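Local coordinates for pyridoxal phosphate homeostasis protein (Bifidobacterium adolescentis ATCC 15703, PDB 3CPG) that probably binds pyridoxal 5'-phosphate in a TIM-barrel fold and helps to keep the cell's supply of this cofactor in balance, at residues 242-247 / 256-261; 117-122 / 138-143; 123-128 / 144-149. One frame throughout, in Å; residues are numbered along the deposited sequence.

Contact 1. Residues 242-247 / 256-261. With ACT (acetate ion), chain B.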
# COMPACT_ATOMS: atom_id res chain seq x y z
N LEU A 242 2.08 -5.71 6.67
CA LEU A 242 2.95 -6.39 5.73
C LEU A 242 2.23 -6.22 4.40
O LEU A 242 1.27 -6.93 4.10
CB LEU A 242 3.09 -7.88 6.07
CG LEU A 242 3.99 -8.18 7.27
CD1 LEU A 242 3.95 -9.68 7.56
CD2 LEU A 242 5.41 -7.72 6.97
N SER A 243 2.69 -5.25 3.62
CA SER A 243 2.09 -4.98 2.31
C SER A 243 2.88 -5.80 1.31
O SER A 243 3.98 -5.43 0.91
CB SER A 243 2.20 -3.49 1.98
OG SER A 243 1.61 -3.20 0.73
N MSE A 244 2.31 -6.94 0.92
CA MSE A 244 2.97 -7.83 -0.02
C MSE A 244 1.96 -8.74 -0.70
O MSE A 244 0.97 -9.15 -0.10
CB MSE A 244 4.04 -8.66 0.70
CG MSE A 244 3.52 -9.47 1.90
SE MSE A 244 4.97 -10.19 2.96
CE MSE A 244 4.07 -11.63 3.80
N GLY A 245 2.24 -9.06 -1.96
CA GLY A 245 1.35 -9.91 -2.73
C GLY A 245 0.55 -9.06 -3.70
O GLY A 245 0.00 -8.02 -3.33
N MSE A 246 0.50 -9.49 -4.95
CA MSE A 246 -0.23 -8.78 -5.98
C MSE A 246 -1.03 -9.81 -6.76
O MSE A 246 -1.24 -10.92 -6.28
CB MSE A 246 0.74 -8.01 -6.88
CG MSE A 246 1.58 -7.03 -6.09
SE MSE A 246 2.64 -5.80 -7.16
CE MSE A 246 3.91 -7.08 -7.78
N THR A 247 -1.48 -9.45 -7.96
CA THR A 247 -2.29 -10.37 -8.76
C THR A 247 -1.71 -11.77 -8.96
O THR A 247 -2.41 -12.77 -8.82
CB THR A 247 -2.60 -9.78 -10.16
OG1 THR A 247 -3.41 -8.61 -10.01
CG2 THR A 247 -3.35 -10.80 -11.02
N GLU A 256 2.00 -16.45 3.78
CA GLU A 256 3.14 -15.99 4.57
C GLU A 256 2.85 -14.82 5.51
O GLU A 256 3.78 -14.20 6.04
CB GLU A 256 4.31 -15.64 3.65
CG GLU A 256 4.95 -16.83 2.92
CD GLU A 256 5.46 -17.91 3.87
OE1 GLU A 256 5.96 -17.57 4.96
OE2 GLU A 256 5.38 -19.11 3.50
N GLY A 257 1.58 -14.49 5.71
CA GLY A 257 1.23 -13.42 6.64
C GLY A 257 0.87 -12.03 6.15
O GLY A 257 0.72 -11.12 6.96
N SER A 258 0.73 -11.84 4.84
CA SER A 258 0.39 -10.52 4.32
C SER A 258 -0.85 -9.94 4.98
O SER A 258 -1.80 -10.67 5.26
CB SER A 258 0.16 -10.60 2.81
OG SER A 258 -0.31 -9.36 2.32
N THR A 259 -0.85 -8.63 5.23
CA THR A 259 -2.01 -7.98 5.83
C THR A 259 -2.60 -7.00 4.82
O THR A 259 -3.70 -6.49 5.01
CB THR A 259 -1.66 -7.20 7.11
OG1 THR A 259 -0.80 -6.10 6.80
CG2 THR A 259 -0.98 -8.13 8.11
N ILE A 260 -1.85 -6.75 3.75
CA ILE A 260 -2.30 -5.87 2.68
C ILE A 260 -1.78 -6.41 1.35
O ILE A 260 -0.58 -6.58 1.17
CB ILE A 260 -1.75 -4.43 2.80
CG1 ILE A 260 -2.27 -3.76 4.07
CG2 ILE A 260 -2.17 -3.61 1.57
CD1 ILE A 260 -1.71 -2.36 4.28
N VAL A 261 -2.70 -6.71 0.43
CA VAL A 261 -2.29 -7.17 -0.88
C VAL A 261 -2.61 -6.02 -1.82
O VAL A 261 -3.63 -5.35 -1.66
CB VAL A 261 -3.06 -8.45 -1.32
CG1 VAL A 261 -2.65 -9.62 -0.44
CG2 VAL A 261 -4.56 -8.22 -1.26
C ACT B . -1.00 -6.40 -10.38
O ACT B . -1.41 -5.52 -11.11
OXT ACT B . -1.63 -6.72 -9.39
CH3 ACT B . 0.31 -7.09 -10.71
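Leu242 and Thr259 meet through a reciprocal pair of hydrogen bonds. Leu242 N donates a hydrogen bond to Thr259 OG1 at 2.9 Å, nearly straight (172°), and Thr259 N donates one to Leu242 O, in the carbonyl plane on a lone pair. OG1 can receive Leu242 N because it sits between the backbone N and carbonyl carbon of Thr259 (chi1 66°); it is also bonded to Glu241. Leu242 O takes a second donor, Ile260 N at 3.1 Å, from above the carbonyl plane, so this one oxygen satisfies two successive amides. Further on, Met244 N donates to Ile260 O at 2.9 Å, and Ser243, flanked by these bonds, forms the single bridge with Ile260. Ser258 OG, anti to its own N (chi1 174°), donates to Met244 O at 2.7 Å in the carbonyl plane. The selenomethionine Met244 runs extended beyond CG, bringing CE to 3.4 Å from Glu256 O, where the helix before it has ended in a Schellman motif with Gly257 at the C-prime position. Gly245, at positive phi, would have a CB only 3.5 Å from Val261 CG1. Beyond the bridge, Thr247 holds an acetate ion, probably from the crystallisation liquor: its N and OG1 both donate to OXT, the hydroxyl at 2.7 Å, while Gly264 N and Thr265 N also bind the ion. Ser243 OG is bonded to Glu139 and Arg262, and the Glu256 carboxylate forms salt bridges with Arg215 and Arg222 of helix 211-231. That helix also packs on Leu242 and Met244, while the backbone of Ser243 bonds to strand 196-202 and those of Thr259 and Val261 to Arg51, linking the contact to strands on both flanks.

Contact 2. Residues 117-122 / 138-143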
# COMPACT_ATOMS: atom_id res chain seq x y z
N PHE A 117 -5.55 6.17 1.41
CA PHE A 117 -5.08 6.53 0.07
C PHE A 117 -3.56 6.49 0.20
O PHE A 117 -2.96 7.39 0.79
CB PHE A 117 -5.56 7.95 -0.28
CG PHE A 117 -5.38 8.34 -1.73
CD1 PHE A 117 -6.10 9.40 -2.27
CD2 PHE A 117 -4.47 7.67 -2.55
CE1 PHE A 117 -5.93 9.80 -3.60
CE2 PHE A 117 -4.29 8.06 -3.88
CZ PHE A 117 -5.01 9.13 -4.40
N HIS A 118 -2.95 5.42 -0.31
CA HIS A 118 -1.50 5.26 -0.23
C HIS A 118 -0.76 5.55 -1.52
O HIS A 118 -1.34 5.55 -2.60
CB HIS A 118 -1.14 3.82 0.16
CG HIS A 118 -1.62 3.40 1.51
ND1 HIS A 118 -1.14 2.28 2.15
CD2 HIS A 118 -2.55 3.94 2.34
CE1 HIS A 118 -1.76 2.14 3.32
NE2 HIS A 118 -2.62 3.13 3.45
N LEU A 119 0.53 5.82 -1.37
CA LEU A 119 1.40 6.01 -2.52
C LEU A 119 2.20 4.72 -2.44
O LEU A 119 2.80 4.43 -1.40
CB LEU A 119 2.36 7.20 -2.35
CG LEU A 119 3.28 7.31 -3.58
CD1 LEU A 119 2.46 7.78 -4.78
CD2 LEU A 119 4.41 8.28 -3.32
N ILE A 120 2.18 3.92 -3.50
CA ILE A 120 2.89 2.66 -3.49
C ILE A 120 4.03 2.61 -4.50
O ILE A 120 4.75 1.62 -4.59
CB ILE A 120 1.92 1.48 -3.72
CG1 ILE A 120 1.28 1.60 -5.11
CG2 ILE A 120 0.83 1.49 -2.66
CD1 ILE A 120 0.33 0.45 -5.45
N GLY A 121 4.18 3.69 -5.27
CA GLY A 121 5.26 3.77 -6.25
C GLY A 121 6.40 4.56 -5.65
O GLY A 121 6.23 5.20 -4.61
N GLN A 122 7.57 4.53 -6.28
CA GLN A 122 8.73 5.25 -5.76
C GLN A 122 8.45 6.75 -5.70
O GLN A 122 7.86 7.32 -6.62
CB GLN A 122 9.97 4.97 -6.61
CG GLN A 122 10.40 3.50 -6.64
CD GLN A 122 10.50 2.86 -5.26
OE1 GLN A 122 9.55 2.25 -4.77
NE2 GLN A 122 11.66 3.01 -4.63
N ILE A 138 2.75 6.44 2.93
CA ILE A 138 3.71 6.31 1.83
C ILE A 138 4.38 4.95 2.02
O ILE A 138 5.22 4.77 2.90
CB ILE A 138 4.78 7.43 1.87
CG1 ILE A 138 4.12 8.79 1.68
CG2 ILE A 138 5.83 7.18 0.79
CD1 ILE A 138 5.07 9.98 1.90
N GLU A 139 3.99 3.98 1.18
CA GLU A 139 4.51 2.62 1.29
C GLU A 139 5.89 2.37 0.71
O GLU A 139 6.47 1.31 0.92
CB GLU A 139 3.54 1.64 0.61
CG GLU A 139 2.18 1.53 1.27
CD GLU A 139 1.42 0.30 0.80
OE1 GLU A 139 2.08 -0.64 0.30
OE2 GLU A 139 0.18 0.27 0.93
N SER A 140 6.42 3.35 -0.02
CA SER A 140 7.71 3.18 -0.69
C SER A 140 8.94 3.80 -0.05
O SER A 140 9.88 4.16 -0.75
CB SER A 140 7.58 3.72 -2.11
OG SER A 140 7.16 5.08 -2.07
N VAL A 141 8.95 3.95 1.27
CA VAL A 141 10.12 4.53 1.93
C VAL A 141 11.20 3.45 1.98
O VAL A 141 11.10 2.49 2.75
CB VAL A 141 9.76 5.03 3.33
CG1 VAL A 141 10.95 5.75 3.95
CG2 VAL A 141 8.56 5.98 3.24
N ASP A 142 12.24 3.62 1.17
CA ASP A 142 13.31 2.64 1.07
C ASP A 142 14.65 3.03 1.70
O ASP A 142 15.64 2.31 1.53
CB ASP A 142 13.53 2.29 -0.40
CG ASP A 142 13.98 3.48 -1.23
OD1 ASP A 142 13.59 4.62 -0.90
OD2 ASP A 142 14.73 3.29 -2.21
N SER A 143 14.68 4.14 2.42
CA SER A 143 15.93 4.57 3.04
C SER A 143 15.75 5.56 4.18
O SER A 143 14.72 6.24 4.28
CB SER A 143 16.84 5.21 1.98
OG SER A 143 16.28 6.44 1.54
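Leu119 and Ile138 form a parallel bridge, the short strand axes 5.2 Å apart at closest and inclined by 11°, and Glu139 N donates to Leu119 O at 2.9 Å. On the sheet face that carries Leu119 and Ile138, CD2 of the leucine only grazes CG2 of the isoleucine, at 4.5 Å. The main polar link is between His118 and Glu139: ND1 donates to OE2 at 2.7 Å, using the anti lone pair of that oxygen. The carboxylate meets the ring at its edge, with the two planes 76° apart and OE2 tilted slightly from the ring plane. Extended beyond CG (chi2 -165°), Glu139 spans the gap to the imidazole and passes alongside Ile120, whose CG2 lies 3.7 Å from Glu139 CD. Its other oxygen, OE1, is bonded to Ser243, so both ends of this buried carboxylate are engaged and its rotation is restricted. Replacing Glu139 by alanine would probably leave His118 ND1 without this acceptor, take from Ser243 OG one of its partners and open a gap beside Ile120 CG2. Farther along, Ser140 OG donates to Gly121 O at 2.7 Å from above the carbonyl plane, tying the end of one strand to the loop after the other. The pair belongs to the beta-alpha-beta unit of strand 113-119, helix 128-131 and strand 137-141. Ile120 also packs on Leu53 and Ala55 of strand 51-55, about 7 Å from the side chain of Lys57, the predicted cofactor lysine; Glu139 touches Leu164 of strand 161-166, and Ile150 of helix 144-157 packs on Ile138.

Contact 3. Residues 123-128 / 144-149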
# COMPACT_ATOMS: atom_id res chain seq x y z
N LEU A 123 8.88 7.38 -4.62
CA LEU A 123 8.65 8.81 -4.41
C LEU A 123 9.89 9.67 -4.59
O LEU A 123 10.81 9.63 -3.77
CB LEU A 123 8.08 9.02 -3.00
CG LEU A 123 7.83 10.46 -2.53
CD1 LEU A 123 6.89 11.17 -3.50
CD2 LEU A 123 7.23 10.42 -1.13
N GLN A 124 9.91 10.45 -5.67
CA GLN A 124 11.03 11.34 -5.93
C GLN A 124 10.94 12.42 -4.86
O GLN A 124 9.85 12.90 -4.54
CB GLN A 124 10.90 11.95 -7.33
CG GLN A 124 12.09 12.79 -7.75
CD GLN A 124 12.08 13.09 -9.23
OE1 GLN A 124 12.19 12.19 -10.06
NE2 GLN A 124 11.94 14.37 -9.58
N SER A 125 12.08 12.80 -4.29
CA SER A 125 12.12 13.78 -3.21
C SER A 125 11.39 15.10 -3.43
O SER A 125 10.71 15.59 -2.53
CB SER A 125 13.58 14.06 -2.83
OG SER A 125 14.23 12.87 -2.40
N ASN A 126 11.52 15.68 -4.62
CA ASN A 126 10.85 16.95 -4.87
C ASN A 126 9.36 16.81 -5.13
O ASN A 126 8.69 17.78 -5.45
CB ASN A 126 11.55 17.70 -6.02
CG ASN A 126 11.38 17.03 -7.37
OD1 ASN A 126 11.15 15.83 -7.46
ND2 ASN A 126 11.51 17.82 -8.43
N LYS A 127 8.83 15.59 -4.96
CA LYS A 127 7.41 15.33 -5.15
C LYS A 127 6.71 15.02 -3.82
O LYS A 127 5.50 14.81 -3.78
CB LYS A 127 7.21 14.14 -6.10
CG LYS A 127 7.76 14.36 -7.51
CD LYS A 127 6.92 15.33 -8.31
CE LYS A 127 5.60 14.69 -8.74
NZ LYS A 127 4.77 15.61 -9.57
N ILE A 128 7.48 14.98 -2.73
CA ILE A 128 6.90 14.69 -1.42
C ILE A 128 5.79 15.69 -1.09
O ILE A 128 4.70 15.31 -0.67
CB ILE A 128 7.96 14.75 -0.31
CG1 ILE A 128 9.03 13.68 -0.58
CG2 ILE A 128 7.31 14.53 1.05
CD1 ILE A 128 10.20 13.73 0.38
N ILE A 144 16.75 5.63 5.04
CA ILE A 144 16.72 6.56 6.16
C ILE A 144 16.71 7.96 5.55
O ILE A 144 16.04 8.86 6.05
CB ILE A 144 17.97 6.41 7.05
CG1 ILE A 144 17.92 5.08 7.81
CG2 ILE A 144 18.06 7.59 8.02
CD1 ILE A 144 19.14 4.80 8.67
N ASP A 145 17.45 8.11 4.46
CA ASP A 145 17.55 9.39 3.76
C ASP A 145 16.18 9.89 3.31
O ASP A 145 15.82 11.05 3.56
CB ASP A 145 18.50 9.25 2.57
CG ASP A 145 18.75 10.57 1.85
OD1 ASP A 145 18.98 11.59 2.54
OD2 ASP A 145 18.72 10.58 0.60
N LEU A 146 15.42 9.04 2.63
CA LEU A 146 14.10 9.44 2.16
C LEU A 146 13.18 9.73 3.35
O LEU A 146 12.45 10.71 3.35
CB LEU A 146 13.47 8.34 1.28
CG LEU A 146 12.08 8.62 0.70
CD1 LEU A 146 12.09 9.96 -0.04
CD2 LEU A 146 11.67 7.50 -0.25
N ALA A 147 13.24 8.88 4.37
CA ALA A 147 12.42 9.05 5.56
C ALA A 147 12.67 10.41 6.20
O ALA A 147 11.75 11.07 6.68
CB ALA A 147 12.70 7.94 6.56
N GLU A 148 13.94 10.83 6.22
CA GLU A 148 14.29 12.13 6.80
C GLU A 148 13.70 13.26 5.97
O GLU A 148 13.20 14.24 6.51
CB GLU A 148 15.82 12.29 6.86
CG GLU A 148 16.54 11.33 7.78
CD GLU A 148 18.05 11.53 7.76
OE1 GLU A 148 18.64 11.55 6.66
OE2 GLU A 148 18.66 11.67 8.85
N LYS A 149 13.77 13.13 4.65
CA LYS A 149 13.23 14.16 3.77
C LYS A 149 11.73 14.29 3.96
O LYS A 149 11.19 15.39 3.95
CB LYS A 149 13.55 13.83 2.31
CG LYS A 149 15.03 13.85 2.00
CD LYS A 149 15.31 13.40 0.58
CE LYS A 149 16.80 13.34 0.31
NZ LYS A 149 17.08 12.89 -1.08
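Lys149 reaches from its helix to Ser125, and its ammonium NZ donates to OG at 3.1 Å, the one hydrogen bond that joins segments 123-128 and 144-149. The lysine chain is fully extended beyond CG, with chi2, chi3 and chi4 all close to 180°, so its methylenes also run up to the serine: CD lies 3.2 Å from OG. NZ has a second partner one turn back on the helix, Asp145 OD2, in a salt bridge of 3.3 Å whose hydrogen bond is weak. The ammonium is thus shared between a hydroxyl and a carboxylate, and the carboxylate probably offsets part of its charge. Van der Waals packing makes up the rest. Ile128 CD1 fits against the base of the lysine, 3.9 Å from CB, the two side chains crossing at about a right angle, and comes within 4.2 Å of Leu146 CD1. With CG trans to the backbone N (chi1 -179°), Leu146 sends that same methyl across to the loop, 4.0 Å from Leu123 O. Leu123 and Ile128 both reach Ile150 on the same helix, while Leu123 also touches Pro80 of helix 80-96. This is packing in the outer layer of the TIM barrel: the loop that leaves strand 113-119 and leads into the short helix 128-131 rests against helix 144-157, the helix that follows the next strand.

From the N terminus, strand 113-119 enters contact 2, and the chain passes directly from residue 122 into the loop of contact 3. Helix 128-131 then leads back to strand 137-141, which completes contact 2; helix 144-157 completes contact 3. The two contacts therefore cross, their loops overlapping across helix 128-131 and strand 137-141, one in the sheet and the other in the outer layer. They pack together through Ile138 and Leu123. Contact 1 comes later, in series, closing a short loop around helix 250-255. It lies across the chain's centre from contact 3 but touches contact 2 through Ser243 and Glu139.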